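Local coordinates for protein ACDH-11, isoform b (Caenorhabditis elegans, PDB 4Y9J) that belongs to the acyl-CoA dehydrogenase family and binds flavin-adenine dinucleotide within a four-chain assembly, at residues B[123-128]-B[148-153]; B[172-177]-B[182-187]; B[58-63]-B[102-107]. All coordinates share one frame; numbering follows the deposited sequence.

Contact 1: residues B[123-128]-B[148-153]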
ATOM      1  N   VAL B 123     -13.655  46.294  -0.159  1.00 61.33           N
ATOM      2  CA  VAL B 123     -14.626  45.397  -0.763  1.00 58.09           C
ATOM      3  C   VAL B 123     -13.944  44.085  -1.120  1.00 53.84           C
ATOM      4  O   VAL B 123     -14.444  43.015  -0.875  1.00 50.67           O
ATOM      5  CB  VAL B 123     -15.257  46.037  -2.024  1.00 60.83           C
ATOM      6  CG1 VAL B 123     -15.942  45.012  -2.930  1.00 59.07           C
ATOM      7  CG2 VAL B 123     -16.230  47.141  -1.602  1.00 64.84           C
ATOM      8  N   ARG B 124     -12.828  44.197  -1.798  1.00 52.18           N
ATOM      9  CA  ARG B 124     -12.253  43.030  -2.350  1.00 52.49           C
ATOM     10  C   ARG B 124     -11.709  42.072  -1.304  1.00 48.32           C
ATOM     11  O   ARG B 124     -11.729  40.882  -1.541  1.00 46.18           O
ATOM     12  CB  ARG B 124     -11.285  43.422  -3.426  1.00 53.56           C
ATOM     13  CG  ARG B 124      -9.951  43.897  -2.958  1.00 52.82           C
ATOM     14  CD  ARG B 124      -9.292  44.682  -4.096  1.00 51.72           C
ATOM     15  NE  ARG B 124      -7.943  44.968  -3.637  1.00 52.28           N
ATOM     16  CZ  ARG B 124      -7.211  46.016  -3.973  1.00 55.29           C
ATOM     17  NH1 ARG B 124      -7.668  46.902  -4.826  1.00 55.27           N
ATOM     18  NH2 ARG B 124      -6.031  46.185  -3.407  1.00 55.34           N
ATOM     19  N   ARG B 125     -11.321  42.537  -0.112  1.00 46.47           N
ATOM     20  CA  ARG B 125     -10.849  41.611   0.884  1.00 45.37           C
ATOM     21  C   ARG B 125     -12.039  40.901   1.507  1.00 44.71           C
ATOM     22  O   ARG B 125     -11.947  39.728   1.841  1.00 39.98           O
ATOM     23  CB  ARG B 125      -9.956  42.269   1.953  1.00 46.72           C
ATOM     24  CG  ARG B 125      -8.547  42.638   1.486  1.00 45.67           C
ATOM     25  CD  ARG B 125      -7.710  41.403   1.114  1.00 44.69           C
ATOM     26  NE  ARG B 125      -6.284  41.681   1.067  1.00 43.29           N
ATOM     27  CZ  ARG B 125      -5.334  40.806   0.760  1.00 43.35           C
ATOM     28  NH1 ARG B 125      -5.638  39.552   0.381  1.00 44.13           N
ATOM     29  NH2 ARG B 125      -4.074  41.205   0.804  1.00 43.22           N
ATOM     30  N   ILE B 126     -13.160  41.605   1.591  1.00 46.26           N
ATOM     31  CA  ILE B 126     -14.371  40.969   2.101  1.00 47.32           C
ATOM     32  C   ILE B 126     -14.815  39.878   1.113  1.00 44.98           C
ATOM     33  O   ILE B 126     -15.104  38.760   1.510  1.00 43.17           O
ATOM     34  CB  ILE B 126     -15.490  42.013   2.418  1.00 50.57           C
ATOM     35  CG1 ILE B 126     -15.059  42.819   3.653  1.00 52.03           C
ATOM     36  CG2 ILE B 126     -16.798  41.310   2.716  1.00 51.55           C
ATOM     37  CD1 ILE B 126     -15.829  44.106   3.882  1.00 56.98           C
ATOM     38  N   HIS B 127     -14.834  40.214  -0.171  1.00 44.76           N
ATOM     39  CA  HIS B 127     -15.216  39.282  -1.194  1.00 43.95           C
ATOM     40  C   HIS B 127     -14.255  38.053  -1.111  1.00 42.43           C
ATOM     41  O   HIS B 127     -14.701  36.935  -1.006  1.00 39.77           O
ATOM     42  CB  HIS B 127     -15.138  39.988  -2.547  1.00 45.06           C
ATOM     43  CG  HIS B 127     -15.513  39.152  -3.724  1.00 43.60           C
ATOM     44  ND1 HIS B 127     -15.573  39.674  -4.992  1.00 45.81           N
ATOM     45  CD2 HIS B 127     -15.905  37.864  -3.826  1.00 42.93           C
ATOM     46  CE1 HIS B 127     -15.952  38.737  -5.841  1.00 46.65           C
ATOM     47  NE2 HIS B 127     -16.140  37.620  -5.152  1.00 45.27           N
ATOM     48  N   GLN B 128     -12.966  38.326  -1.071  1.00 40.95           N
ATOM     49  CA  GLN B 128     -11.935  37.316  -1.076  1.00 40.62           C
ATOM     50  C   GLN B 128     -12.023  36.426   0.094  1.00 37.87           C
ATOM     51  O   GLN B 128     -11.975  35.169  -0.048  1.00 38.97           O
ATOM     52  CB  GLN B 128     -10.549  37.948  -1.155  1.00 40.50           C
ATOM     53  CG  GLN B 128      -9.435  36.926  -1.326  1.00 40.26           C
ATOM     54  CD  GLN B 128      -8.080  37.383  -0.861  1.00 41.74           C
ATOM     55  OE1 GLN B 128      -7.937  38.357  -0.112  1.00 41.08           O
ATOM     56  NE2 GLN B 128      -7.064  36.634  -1.269  1.00 41.58           N
ATOM     57  N   MET B 148      -0.255  30.997   1.465  1.00 30.63           N
ATOM     58  CA  MET B 148       1.111  31.356   1.283  1.00 32.15           C
ATOM     59  C   MET B 148       1.308  32.212   0.036  1.00 32.35           C
ATOM     60  O   MET B 148       2.199  33.054   0.046  1.00 33.05           O
ATOM     61  CB  MET B 148       1.998  30.153   1.236  1.00 31.99           C
ATOM     62  CG  MET B 148       2.080  29.458   2.556  1.00 34.16           C
ATOM     63  SD  MET B 148       3.241  28.073   2.614  1.00 33.06           S
ATOM     64  CE  MET B 148       2.607  27.011   1.394  1.00 30.68           C
ATOM     65  N   THR B 149       0.473  31.986  -0.986  1.00 29.38           N
ATOM     66  CA  THR B 149       0.545  32.733  -2.231  1.00 31.48           C
ATOM     67  C   THR B 149       0.104  34.183  -1.952  1.00 32.69           C
ATOM     68  O   THR B 149       0.770  35.134  -2.375  1.00 33.28           O
ATOM     69  CB  THR B 149      -0.286  32.040  -3.321  1.00 31.08           C
ATOM     70  OG1 THR B 149       0.286  30.713  -3.573  1.00 32.27           O
ATOM     71  CG2 THR B 149      -0.435  32.870  -4.558  1.00 33.56           C
ATOM     72  N   ASP B 150      -0.986  34.340  -1.221  1.00 33.39           N
ATOM     73  CA  ASP B 150      -1.520  35.674  -0.850  1.00 33.65           C
ATOM     74  C   ASP B 150      -0.502  36.402   0.013  1.00 34.33           C
ATOM     75  O   ASP B 150      -0.172  37.540  -0.220  1.00 34.67           O
ATOM     76  CB  ASP B 150      -2.857  35.446  -0.137  1.00 34.29           C
ATOM     77  CG  ASP B 150      -3.696  36.710   0.086  1.00 36.03           C
ATOM     78  OD1 ASP B 150      -3.196  37.809  -0.191  1.00 39.03           O
ATOM     79  OD2 ASP B 150      -4.873  36.588   0.603  1.00 36.59           O
ATOM     80  N   GLY B 151       0.087  35.683   0.948  1.00 33.83           N
ATOM     81  CA  GLY B 151       1.082  36.242   1.840  1.00 34.63           C
ATOM     82  C   GLY B 151       2.339  36.678   1.109  1.00 35.19           C
ATOM     83  O   GLY B 151       2.904  37.718   1.433  1.00 35.28           O
ATOM     84  N   ALA B 152       2.745  35.908   0.092  1.00 31.93           N
ATOM     85  CA  ALA B 152       3.853  36.262  -0.744  1.00 34.36           C
ATOM     86  C   ALA B 152       3.608  37.540  -1.530  1.00 35.15           C
ATOM     87  O   ALA B 152       4.503  38.393  -1.621  1.00 36.87           O
ATOM     88  CB  ALA B 152       4.179  35.127  -1.749  1.00 35.75           C
ATOM     89  N   VAL B 153       2.435  37.631  -2.159  1.00 35.03           N
ATOM     90  CA  VAL B 153       2.079  38.884  -2.881  1.00 36.84           C
ATOM     91  C   VAL B 153       2.146  40.098  -1.952  1.00 39.69           C
ATOM     92  O   VAL B 153       2.739  41.127  -2.310  1.00 38.26           O
ATOM     93  CB  VAL B 153       0.715  38.817  -3.506  1.00 36.54           C
ATOM     94  CG1 VAL B 153       0.386  40.142  -4.126  1.00 38.90           C
ATOM     95  CG2 VAL B 153       0.636  37.694  -4.558  1.00 35.16           C
TER

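Contact 2: residues B[172-177]-B[182-187]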
ATOM      1  N   VAL B 172       4.962  38.427  -8.441  1.00 40.71           N
ATOM      2  CA  VAL B 172       3.717  39.096  -8.132  1.00 40.65           C
ATOM      3  C   VAL B 172       2.669  38.904  -9.261  1.00 40.82           C
ATOM      4  O   VAL B 172       1.495  38.596  -8.937  1.00 43.09           O
ATOM      5  CB  VAL B 172       3.958  40.580  -7.821  1.00 41.22           C
ATOM      6  CG1 VAL B 172       2.669  41.376  -7.861  1.00 42.68           C
ATOM      7  CG2 VAL B 172       4.581  40.685  -6.446  1.00 41.55           C
ATOM      8  N   ASP B 173       3.069  39.117 -10.501  1.00 41.02           N
ATOM      9  CA  ASP B 173       2.161  39.018 -11.659  1.00 41.86           C
ATOM     10  C   ASP B 173       1.594  37.595 -11.793  1.00 41.70           C
ATOM     11  O   ASP B 173       0.423  37.429 -11.967  1.00 42.20           O
ATOM     12  CB  ASP B 173       2.837  39.424 -12.964  1.00 42.79           C
ATOM     13  CG  ASP B 173       3.046  40.942 -13.082  1.00 45.20           C
ATOM     14  OD1 ASP B 173       2.323  41.677 -12.394  1.00 43.84           O
ATOM     15  OD2 ASP B 173       3.904  41.390 -13.879  1.00 45.29           O
ATOM     16  N   ARG B 174       2.432  36.594 -11.615  1.00 39.92           N
ATOM     17  CA  ARG B 174       1.998  35.187 -11.704  1.00 40.07           C
ATOM     18  C   ARG B 174       1.230  34.677 -10.536  1.00 38.50           C
ATOM     19  O   ARG B 174       0.280  33.978 -10.726  1.00 36.22           O
ATOM     20  CB  ARG B 174       3.195  34.319 -11.968  1.00 41.25           C
ATOM     21  CG  ARG B 174       3.734  34.797 -13.310  1.00 46.50           C
ATOM     22  CD  ARG B 174       4.844  33.955 -13.847  1.00 50.67           C
ATOM     23  NE  ARG B 174       4.300  32.750 -14.428  1.00 55.14           N
ATOM     24  CZ  ARG B 174       4.905  32.019 -15.359  1.00 53.49           C
ATOM     25  NH1 ARG B 174       6.093  32.371 -15.813  1.00 55.71           N
ATOM     26  NH2 ARG B 174       4.340  30.901 -15.766  1.00 47.88           N
ATOM     27  N   LEU B 175       1.636  35.047  -9.332  1.00 36.70           N
ATOM     28  CA  LEU B 175       0.890  34.697  -8.160  1.00 34.82           C
ATOM     29  C   LEU B 175      -0.533  35.232  -8.206  1.00 35.99           C
ATOM     30  O   LEU B 175      -1.449  34.564  -7.684  1.00 35.65           O
ATOM     31  CB  LEU B 175       1.598  35.142  -6.874  1.00 35.91           C
ATOM     32  CG  LEU B 175       2.999  34.552  -6.620  1.00 36.38           C
ATOM     33  CD1 LEU B 175       3.782  35.362  -5.591  1.00 36.79           C
ATOM     34  CD2 LEU B 175       2.933  33.105  -6.180  1.00 36.39           C
ATOM     35  N   ARG B 176      -0.738  36.429  -8.775  1.00 37.23           N
ATOM     36  CA  ARG B 176      -2.080  37.018  -8.915  1.00 39.61           C
ATOM     37  C   ARG B 176      -2.831  36.598 -10.176  1.00 41.07           C
ATOM     38  O   ARG B 176      -3.937  37.042 -10.403  1.00 43.76           O
ATOM     39  CB  ARG B 176      -1.946  38.566  -9.029  1.00 45.01           C
ATOM     40  CG  ARG B 176      -1.392  39.232  -7.827  1.00 46.41           C
ATOM     41  CD  ARG B 176      -1.019  40.686  -8.144  1.00 50.40           C
ATOM     42  NE  ARG B 176      -2.201  41.450  -8.534  1.00 52.86           N
ATOM     43  CZ  ARG B 176      -2.196  42.721  -8.939  1.00 58.70           C
ATOM     44  NH1 ARG B 176      -1.042  43.397  -9.066  1.00 60.57           N
ATOM     45  NH2 ARG B 176      -3.355  43.295  -9.287  1.00 57.97           N
ATOM     46  N   SER B 177      -2.240  35.827 -11.081  1.00 41.05           N
ATOM     47  CA  SER B 177      -2.908  35.569 -12.346  1.00 40.23           C
ATOM     48  C   SER B 177      -4.131  34.703 -12.260  1.00 39.61           C
ATOM     49  O   SER B 177      -4.192  33.724 -11.493  1.00 38.93           O
ATOM     50  CB  SER B 177      -1.957  34.908 -13.267  1.00 41.70           C
ATOM     51  OG  SER B 177      -2.524  34.657 -14.526  1.00 42.39           O
ATOM     52  N   LYS B 182      -0.658  30.078 -16.398  1.00 50.25           N
ATOM     53  CA  LYS B 182       0.455  30.991 -16.063  1.00 47.89           C
ATOM     54  C   LYS B 182       0.602  31.119 -14.545  1.00 43.82           C
ATOM     55  O   LYS B 182       1.635  31.565 -14.066  1.00 46.62           O
ATOM     56  CB  LYS B 182       0.173  32.400 -16.541  1.00 49.61           C
ATOM     57  CG  LYS B 182       0.176  32.639 -18.044  1.00 58.68           C
ATOM     58  CD  LYS B 182       0.462  34.103 -18.338  1.00 61.31           C
ATOM     59  CE  LYS B 182      -0.679  34.762 -19.099  1.00 66.14           C
ATOM     60  NZ  LYS B 182      -0.223  35.456 -20.368  1.00 66.39           N
ATOM     61  N   ALA B 183      -0.459  30.880 -13.807  1.00 39.90           N
ATOM     62  CA  ALA B 183      -0.455  31.227 -12.392  1.00 36.97           C
ATOM     63  C   ALA B 183       0.589  30.481 -11.623  1.00 37.50           C
ATOM     64  O   ALA B 183       0.793  29.310 -11.834  1.00 36.81           O
ATOM     65  CB  ALA B 183      -1.825  31.022 -11.745  1.00 37.47           C
ATOM     66  N   TRP B 184       1.145  31.126 -10.625  1.00 34.73           N
ATOM     67  CA  TRP B 184       2.085  30.508  -9.708  1.00 34.29           C
ATOM     68  C   TRP B 184       1.522  30.425  -8.282  1.00 34.70           C
ATOM     69  O   TRP B 184       0.569  31.152  -7.904  1.00 35.77           O
ATOM     70  CB  TRP B 184       3.382  31.315  -9.624  1.00 36.09           C
ATOM     71  CG  TRP B 184       4.382  31.128 -10.727  1.00 38.11           C
ATOM     72  CD1 TRP B 184       4.307  30.239 -11.792  1.00 38.76           C
ATOM     73  CD2 TRP B 184       5.643  31.790 -10.874  1.00 37.84           C
ATOM     74  NE1 TRP B 184       5.413  30.307 -12.534  1.00 38.90           N
ATOM     75  CE2 TRP B 184       6.250  31.269 -12.029  1.00 40.15           C
ATOM     76  CE3 TRP B 184       6.299  32.776 -10.167  1.00 38.59           C
ATOM     77  CZ2 TRP B 184       7.483  31.727 -12.511  1.00 41.47           C
ATOM     78  CZ3 TRP B 184       7.551  33.210 -10.646  1.00 42.48           C
ATOM     79  CH2 TRP B 184       8.112  32.686 -11.785  1.00 42.08           C
ATOM     80  N   THR B 185       2.186  29.603  -7.467  1.00 32.86           N
ATOM     81  CA  THR B 185       1.956  29.558  -6.043  1.00 33.61           C
ATOM     82  C   THR B 185       3.305  29.689  -5.335  1.00 32.44           C
ATOM     83  O   THR B 185       4.346  29.520  -5.961  1.00 31.28           O
ATOM     84  CB  THR B 185       1.272  28.260  -5.572  1.00 34.05           C
ATOM     85  OG1 THR B 185       2.035  27.095  -5.965  1.00 32.93           O
ATOM     86  CG2 THR B 185      -0.137  28.213  -6.062  1.00 33.54           C
ATOM     87  N   SER B 186       3.261  30.047  -4.049  1.00 31.30           N
ATOM     88  CA  SER B 186       4.454  30.205  -3.245  1.00 32.15           C
ATOM     89  C   SER B 186       4.442  29.298  -2.042  1.00 31.93           C
ATOM     90  O   SER B 186       3.379  29.003  -1.495  1.00 33.13           O
ATOM     91  CB  SER B 186       4.623  31.633  -2.766  1.00 34.04           C
ATOM     92  OG  SER B 186       5.823  31.864  -2.003  1.00 35.16           O
ATOM     93  N   GLY B 187       5.642  28.974  -1.572  1.00 32.16           N
ATOM     94  CA  GLY B 187       5.825  28.412  -0.226  1.00 30.94           C
ATOM     95  C   GLY B 187       6.514  29.384   0.707  1.00 33.80           C
ATOM     96  O   GLY B 187       6.779  30.525   0.326  1.00 33.49           O
TER

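Contact 3: residues B[58-63]-B[102-107]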
ATOM      1  N   GLY B  58     -20.525  28.594  -4.956  1.00 39.97           N
ATOM      2  CA  GLY B  58     -21.135  27.588  -4.125  1.00 39.67           C
ATOM      3  C   GLY B  58     -21.682  26.391  -4.866  1.00 39.84           C
ATOM      4  O   GLY B  58     -21.582  25.281  -4.344  1.00 41.64           O
ATOM      5  N   ASP B  59     -22.250  26.592  -6.050  1.00 40.97           N
ATOM      6  CA  ASP B  59     -22.695  25.474  -6.861  1.00 43.34           C
ATOM      7  C   ASP B  59     -21.518  24.734  -7.482  1.00 44.04           C
ATOM      8  O   ASP B  59     -21.572  23.502  -7.710  1.00 45.26           O
ATOM      9  CB  ASP B  59     -23.616  25.884  -7.964  1.00 44.78           C
ATOM     10  CG  ASP B  59     -24.973  26.378  -7.475  1.00 49.37           C
ATOM     11  OD1 ASP B  59     -25.477  26.002  -6.379  1.00 50.03           O
ATOM     12  OD2 ASP B  59     -25.581  27.138  -8.252  1.00 55.01           O
ATOM     13  N   ARG B  60     -20.449  25.462  -7.735  1.00 41.87           N
ATOM     14  CA  ARG B  60     -19.233  24.809  -8.187  1.00 40.83           C
ATOM     15  C   ARG B  60     -18.616  23.954  -7.100  1.00 38.28           C
ATOM     16  O   ARG B  60     -18.003  22.907  -7.385  1.00 39.33           O
ATOM     17  CB  ARG B  60     -18.241  25.807  -8.686  1.00 40.72           C
ATOM     18  CG  ARG B  60     -17.143  25.162  -9.504  1.00 41.28           C
ATOM     19  CD  ARG B  60     -16.087  26.115 -10.057  1.00 43.63           C
ATOM     20  NE  ARG B  60     -15.301  25.410 -11.078  1.00 40.35           N
ATOM     21  CZ  ARG B  60     -14.495  25.951 -11.975  1.00 41.23           C
ATOM     22  NH1 ARG B  60     -14.198  27.236 -12.006  1.00 41.03           N
ATOM     23  NH2 ARG B  60     -13.918  25.159 -12.831  1.00 42.07           N
ATOM     24  N   ILE B  61     -18.726  24.391  -5.844  1.00 36.65           N
ATOM     25  CA  ILE B  61     -18.240  23.624  -4.721  1.00 36.32           C
ATOM     26  C   ILE B  61     -18.990  22.273  -4.672  1.00 35.80           C
ATOM     27  O   ILE B  61     -18.351  21.232  -4.532  1.00 35.71           O
ATOM     28  CB  ILE B  61     -18.414  24.351  -3.368  1.00 37.28           C
ATOM     29  CG1 ILE B  61     -17.662  25.687  -3.262  1.00 38.04           C
ATOM     30  CG2 ILE B  61     -18.083  23.475  -2.190  1.00 36.09           C
ATOM     31  CD1 ILE B  61     -16.203  25.591  -3.321  1.00 42.19           C
ATOM     32  N   THR B  62     -20.318  22.290  -4.740  1.00 36.70           N
ATOM     33  CA  THR B  62     -21.081  21.081  -4.565  1.00 41.82           C
ATOM     34  C   THR B  62     -20.958  20.169  -5.807  1.00 41.05           C
ATOM     35  O   THR B  62     -20.803  18.962  -5.668  1.00 42.22           O
ATOM     36  CB  THR B  62     -22.573  21.328  -4.274  1.00 41.57           C
ATOM     37  OG1 THR B  62     -23.174  22.072  -5.341  1.00 44.72           O
ATOM     38  CG2 THR B  62     -22.759  22.029  -2.886  1.00 40.88           C
ATOM     39  N   SER B  63     -20.909  20.763  -6.971  1.00 41.83           N
ATOM     40  CA  SER B  63     -20.868  20.010  -8.207  1.00 42.48           C
ATOM     41  C   SER B  63     -19.481  19.508  -8.571  1.00 42.43           C
ATOM     42  O   SER B  63     -19.412  18.554  -9.322  1.00 42.52           O
ATOM     43  CB  SER B  63     -21.469  20.805  -9.344  1.00 46.17           C
ATOM     44  OG  SER B  63     -20.593  21.820  -9.810  1.00 46.04           O
ATOM     45  N   LYS B 102      -5.750  23.816  -7.990  1.00 32.14           N
ATOM     46  CA  LYS B 102      -4.931  25.022  -8.160  1.00 32.71           C
ATOM     47  C   LYS B 102      -5.370  25.847  -9.352  1.00 33.63           C
ATOM     48  O   LYS B 102      -5.379  27.066  -9.330  1.00 33.60           O
ATOM     49  CB  LYS B 102      -3.462  24.648  -8.298  1.00 33.06           C
ATOM     50  CG  LYS B 102      -2.887  24.110  -6.989  1.00 31.19           C
ATOM     51  CD  LYS B 102      -1.521  23.475  -7.214  1.00 31.44           C
ATOM     52  CE  LYS B 102      -0.394  24.404  -7.523  1.00 33.70           C
ATOM     53  NZ  LYS B 102       0.858  23.730  -8.011  1.00 32.45           N
ATOM     54  N   GLN B 103      -5.684  25.176 -10.432  1.00 32.27           N
ATOM     55  CA  GLN B 103      -6.206  25.840 -11.595  1.00 35.32           C
ATOM     56  C   GLN B 103      -7.504  26.561 -11.370  1.00 34.37           C
ATOM     57  O   GLN B 103      -7.689  27.688 -11.869  1.00 35.49           O
ATOM     58  CB  GLN B 103      -6.313  24.889 -12.791  1.00 35.03           C
ATOM     59  CG  GLN B 103      -4.969  24.271 -13.113  1.00 37.16           C
ATOM     60  CD  GLN B 103      -5.062  23.037 -14.045  1.00 46.24           C
ATOM     61  OE1 GLN B 103      -6.144  22.584 -14.430  1.00 47.51           O
ATOM     62  NE2 GLN B 103      -3.913  22.480 -14.368  1.00 48.03           N
ATOM     63  N   ILE B 104      -8.404  25.913 -10.685  1.00 32.91           N
ATOM     64  CA  ILE B 104      -9.673  26.501 -10.300  1.00 34.51           C
ATOM     65  C   ILE B 104      -9.473  27.764  -9.425  1.00 36.00           C
ATOM     66  O   ILE B 104     -10.156  28.785  -9.652  1.00 35.45           O
ATOM     67  CB  ILE B 104     -10.573  25.485  -9.611  1.00 34.85           C
ATOM     68  CG1 ILE B 104     -11.058  24.424 -10.631  1.00 36.61           C
ATOM     69  CG2 ILE B 104     -11.759  26.183  -8.962  1.00 34.83           C
ATOM     70  CD1 ILE B 104     -11.761  23.246  -9.965  1.00 37.09           C
ATOM     71  N   CYS B 105      -8.528  27.698  -8.492  1.00 34.06           N
ATOM     72  CA  CYS B 105      -8.167  28.867  -7.679  1.00 36.19           C
ATOM     73  C   CYS B 105      -7.751  30.074  -8.510  1.00 37.39           C
ATOM     74  O   CYS B 105      -8.156  31.225  -8.225  1.00 36.93           O
ATOM     75  CB  CYS B 105      -7.069  28.507  -6.698  1.00 36.78           C
ATOM     76  SG  CYS B 105      -7.731  27.527  -5.354  1.00 37.41           S
ATOM     77  N   ALA B 106      -6.937  29.828  -9.542  1.00 37.23           N
ATOM     78  CA  ALA B 106      -6.575  30.869 -10.485  1.00 38.80           C
ATOM     79  C   ALA B 106      -7.807  31.405 -11.226  1.00 41.87           C
ATOM     80  O   ALA B 106      -8.056  32.623 -11.205  1.00 42.89           O
ATOM     81  CB  ALA B 106      -5.605  30.362 -11.538  1.00 39.28           C
ATOM     82  N   GLU B 107      -8.535  30.512 -11.891  1.00 39.97           N
ATOM     83  CA  GLU B 107      -9.710  30.868 -12.709  1.00 45.96           C
ATOM     84  C   GLU B 107     -10.704  31.711 -11.856  1.00 42.75           C
ATOM     85  O   GLU B 107     -11.279  32.704 -12.339  1.00 41.79           O
ATOM     86  CB  GLU B 107     -10.482  29.589 -13.126  1.00 51.64           C
ATOM     87  CG  GLU B 107     -10.319  29.084 -14.528  1.00 61.91           C
ATOM     88  CD  GLU B 107     -10.864  27.653 -14.731  1.00 68.29           C
ATOM     89  OE1 GLU B 107     -11.555  27.060 -13.864  1.00 64.10           O
ATOM     90  OE2 GLU B 107     -10.590  27.079 -15.795  1.00 82.17           O
TER

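Contact 1: residues B[123-128]-B[148-153]
Asp-150 OD1 is gripped by two donors: NH1 of Arg-125, across the contact, and the hydroxyl of Tyr-115. The Arg-125 bond is a salt bridge, 3.1 Å from NH1 to Asp-150 OD1 and almost straight at 171°. It enters on the syn lone pair of the oxygen, on the side that faces OD2, and the carboxylate sits at the guanidinium edge with the two planes 29° apart. Arg-125 leaves its helix alongside the gap, and the bend at chi2 (-65°) brings its end round to the acid.

Gln-128 braces this pair from the arginine's own helix. Its OE1 takes a short 2.6 Å bond from Arg-125 NH1, in the carbonyl plane and on a lone pair, so NH1 is shared between an amide and a carboxylate that both lie at the guanidinium edge. The amide nitrogen also reaches over, with Gln-128 NE2 placed 2.9 Å from Asp-150 OD2, although the position of that oxygen is less certain than that of OD1. NE2 has a further acceptor in the carbonyl of Val-110.

The helices themselves stay well apart here, with 10.5 Å between the CA atoms of Gln-128 and Asp-150, and the long side chains of Arg-125 and Gln-128 reach over to the short Asp-150. Ile-314 and His-318 of helix 304-338 pack on Asp-150. The contact is a buried ion pair in which Gln-128 OE1 and Glu-383, the partner of Arg-125 NE, help to set the guanidinium's rotation; the positive charge beside it would probably favour the ionised form of Asp-150.

Contact 2: residues B[172-177]-B[182-187]
Arg-174 and Trp-184 form the tight half of this contact. The arginine chain passes obliquely over one face of the indole: CD sits over the six-membered ring, 3.7 Å from its centroid, in a CH-pi contact, and the guanidinium runs on past the NE1 edge, NE over the rim of the ring, its plane only 15° from that of the indole. NE of Arg-174 and NE1 of Trp-184 come within 3.3 Å, but both are donors, so this is face packing and no bond. The kink at chi3 (78°) turns the guanidinium edge to the carbonyl of Lys-182, which it grips side-on: Arg-174 NE lies 2.9 Å from Lys-182 O, and NH2 reaches the same oxygen at longer range. NH1 pairs with Glu-170, one turn back on the helix.

The backbone joins in. Trp-184 N donates to Arg-174 O at 3.0 Å, and Ser-177 N reaches that oxygen from the opposite face of the carbonyl, so the last turn of the helix is tied to the returning chain. Beside it, Leu-175 CD2 rests 3.5 Å from Trp-184 O and 3.9 Å from Trp-184 CB.

Toward solvent the fit slackens. Lys-182 is exposed and its amine leads away, and Ser-177 OG comes no nearer than 4.1 Å to Lys-182 CB, its hydroxyl being bonded to Asp-179 N instead. By this loop helix 166-175 passes into strand 186-189, which pairs in parallel with 231-238, as expected where the N-terminal helices meet the middle beta domain of an acyl-CoA dehydrogenase fold.

Contact 3: residues B[58-63]-B[102-107]
The charged part of this contact is one salt bridge, between Arg-60 and Glu-107. Both terminal nitrogens of the arginine converge end-on upon a single oxygen: Arg-60 NH1 and NH2 each lie 3.2 Å from Glu-107 OE1. NH2 meets it nearly head-on to the C-O bond, NH1 on the anti side and tilted out of the carboxylate plane, and both bonds are bent, near 140° at the hydrogen. The flat groups are 18° from parallel although the two side chains cross at about a right angle. Arg-60 gets there fully stretched, with CG anti to the backbone N (chi1 -164°) and the chain straight as far as NE. It also pairs with two further acids: NE with Glu-64, a turn further along the same helix, and NH1 with Glu-108. Three carboxylates therefore share one guanidinium, which probably offsets their mutual repulsion.

The apolar part belongs to Ile-104. Its CG1 sits over one face of the guanidinium, off-centre, 3.7 Å from Arg-60 NH2, with CG2 and CD1 alongside at looser range. Ile-104 packs further on Glu-64 and Leu-68 of helix 44-74.

Between the CA atoms of Arg-60 and Ile-104 the gap is 9.9 Å, so it is the arginine that bridges the backbones. Such a helix-helix contact, polar at its partly exposed border and aliphatic toward the interior, joins the long helix 44-74 to the end of helix 96-107 in the N-terminal helical bundle of the acyl-CoA dehydrogenase fold.

Along the chain the order is contact 3, contact 1, contact 2, each closing before the next opens. Contacts 1 and 2 are neighbours, with centres about 12 Å apart: Thr-149 of helix 143-158 probably hydrogen-bonds to Ser-186 N through OG1, and Val-153 packs on Leu-175. Contact 3 lies about 17 Å from each of the others, centre to centre. It meets contact 2 where Ala-106 packs on Ala-183 and Ser-177, but does not touch contact 1. Together they link five N-terminal helices to strand 186-189 of the middle domain's mixed sheet. The side chain of Asp-150 lies about 9 Å from the bound UCC, that of Ser-186 about 10 Å from both UCC and FAD.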